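PDB 3M4R: class II aldolase/adducin N-terminal domain-containing protein from Thermoplasma acidophilum, which binds a zinc ion through its class II aldolase-like domain and is probably an oxidoreductase of the short-chain dehydrogenase/reductase family, although its substrate is not established. Local coordinates for residues 95-100 / 116-121. Numbering follows the deposited sequence.
With ZN (zinc ion), chain B.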
# COMPACT_ATOMS: atom_id res chain seq x y z
N GLU A 95 -9.21 14.54 9.23
CA GLU A 95 -10.14 15.41 8.53
C GLU A 95 -9.45 16.25 7.45
O GLU A 95 -9.91 16.29 6.31
CB GLU A 95 -10.80 16.35 9.54
CG GLU A 95 -12.07 16.97 9.03
CD GLU A 95 -12.60 18.08 9.94
OE1 GLU A 95 -12.11 18.26 11.09
OE2 GLU A 95 -13.52 18.78 9.49
N ALA A 96 -8.36 16.92 7.82
CA ALA A 96 -7.60 17.73 6.86
C ALA A 96 -7.03 16.86 5.75
O ALA A 96 -6.98 17.24 4.58
CB ALA A 96 -6.48 18.47 7.55
N MSE A 97 -6.54 15.69 6.14
CA MSE A 97 -6.03 14.75 5.19
C MSE A 97 -7.12 14.38 4.16
O MSE A 97 -6.88 14.41 2.93
CB MSE A 97 -5.50 13.53 5.98
CG MSE A 97 -4.58 12.72 5.25
SE MSE A 97 -4.11 11.14 6.32
CE MSE A 97 -5.82 10.25 6.67
N VAL A 98 -8.34 14.10 4.64
CA VAL A 98 -9.41 13.72 3.72
C VAL A 98 -9.73 14.86 2.77
O VAL A 98 -9.92 14.65 1.58
CB VAL A 98 -10.69 13.25 4.47
CG1 VAL A 98 -11.93 13.25 3.59
CG2 VAL A 98 -10.43 11.86 5.07
N ASP A 99 -9.82 16.08 3.31
CA ASP A 99 -10.07 17.25 2.49
C ASP A 99 -8.97 17.44 1.46
O ASP A 99 -9.23 17.77 0.31
CB ASP A 99 -10.13 18.51 3.33
CG ASP A 99 -10.68 19.68 2.55
OD1 ASP A 99 -11.75 19.51 1.92
OD2 ASP A 99 -10.01 20.72 2.52
N TYR A 100 -7.71 17.27 1.88
CA TYR A 100 -6.56 17.43 0.94
C TYR A 100 -6.68 16.48 -0.23
O TYR A 100 -6.52 16.86 -1.41
CB TYR A 100 -5.24 17.22 1.65
CG TYR A 100 -4.00 17.62 0.88
CD1 TYR A 100 -3.49 16.82 -0.12
CD2 TYR A 100 -3.32 18.81 1.17
CE1 TYR A 100 -2.33 17.17 -0.81
CE2 TYR A 100 -2.17 19.17 0.47
CZ TYR A 100 -1.70 18.37 -0.49
OH TYR A 100 -0.58 18.78 -1.16
N GLU A 116 -5.51 5.82 3.71
CA GLU A 116 -4.07 5.53 3.76
C GLU A 116 -3.32 5.90 2.52
O GLU A 116 -2.19 5.42 2.32
CB GLU A 116 -3.86 4.02 4.07
CG GLU A 116 -4.67 3.65 5.29
CD GLU A 116 -4.17 2.44 6.04
OE1 GLU A 116 -4.73 1.33 5.76
OE2 GLU A 116 -3.27 2.60 6.93
N THR A 117 -3.90 6.78 1.70
CA THR A 117 -3.32 7.11 0.41
C THR A 117 -1.91 7.62 0.50
O THR A 117 -1.09 7.35 -0.40
CB THR A 117 -4.22 8.13 -0.38
OG1 THR A 117 -5.45 7.48 -0.75
CG2 THR A 117 -3.50 8.62 -1.60
N PHE A 118 -1.60 8.37 1.54
CA PHE A 118 -0.24 8.92 1.65
C PHE A 118 0.84 7.86 1.89
O PHE A 118 1.98 8.08 1.50
CB PHE A 118 -0.15 10.00 2.69
CG PHE A 118 -0.80 11.29 2.25
CD1 PHE A 118 -0.24 12.04 1.25
CD2 PHE A 118 -2.00 11.69 2.78
CE1 PHE A 118 -0.85 13.22 0.82
CE2 PHE A 118 -2.61 12.89 2.37
CZ PHE A 118 -2.02 13.65 1.38
N LEU A 119 0.48 6.68 2.42
CA LEU A 119 1.49 5.58 2.49
C LEU A 119 1.99 5.23 1.09
O LEU A 119 3.19 4.89 0.86
CB LEU A 119 0.94 4.30 3.14
CG LEU A 119 0.39 4.37 4.56
CD1 LEU A 119 -0.17 3.00 5.03
CD2 LEU A 119 1.46 4.89 5.53
N HIS A 120 1.05 5.29 0.17
CA HIS A 120 1.29 4.92 -1.23
C HIS A 120 2.05 6.01 -1.99
O HIS A 120 3.03 5.74 -2.77
CB HIS A 120 -0.06 4.64 -1.86
CG HIS A 120 -0.72 3.42 -1.28
ND1 HIS A 120 -0.60 2.18 -1.87
CD2 HIS A 120 -1.48 3.25 -0.17
CE1 HIS A 120 -1.26 1.29 -1.12
NE2 HIS A 120 -1.81 1.91 -0.09
N ALA A 121 1.58 7.23 -1.82
CA ALA A 121 2.13 8.38 -2.58
C ALA A 121 3.57 8.60 -2.23
O ALA A 121 4.37 8.94 -3.09
CB ALA A 121 1.30 9.70 -2.32
ZN ZN B . -3.45 0.33 7.35
O HOH W 1 -4.82 1.04 8.66
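Phe118 meets Met97 and Tyr100 in a buried, wholly apolar contact that joins helix 94-103 to the short helix 117-121 near the zinc site of the class II aldolase/adducin domain. Met97 is present as selenomethionine. The CB of Phe118 is directed at helix 94-103, and its ring is met at the edge. Met97 CG lies 3.5 Å from Phe118 CE2. The extended second torsion of Met97 (chi2 -175°) carries the selenium on past the same edge, and the bend at chi3 turns only the terminal methyl. The selenium stands 5.4 Å from the Phe118 ring centroid and 78° off the ring normal, a Met-aromatic contact made at the edge. Farther round the rim, Phe118 CZ approaches Tyr100 CD1 at 3.8 Å. The two rings form an offset edge-to-face pair, Phe118 giving the edge, with centroids 5.9 Å apart and planes inclined at 60°. The three-residue spacing of Met97 and Tyr100 on one helix lets them share the Phe118 edge. The Tyr100 hydroxyl is hydrogen-bonded to the carbonyl oxygen of Asp82, and Phe118 also packs on Ala86 and on Ala169 of helix 166-175. At the start of the 116-121 segment, the Glu116 carboxylate chelates zinc with both oxygens, OE1 and OE2 each 2.3 Å from the metal; His130, His132, His188 and a water complete the site. With an alanine in place of Phe118, Met97 and Tyr100 would probably lose their shared aromatic partner, leaving a gap between the helices two residues from the zinc-binding glutamate. No hydrogen bond or salt bridge crosses between the segments, so their direct attachment rests on dispersion and on the weak electrostatics of an aromatic edge, while polar groups such as the Glu116 carboxylate and the Tyr100 hydroxyl find their partners elsewhere.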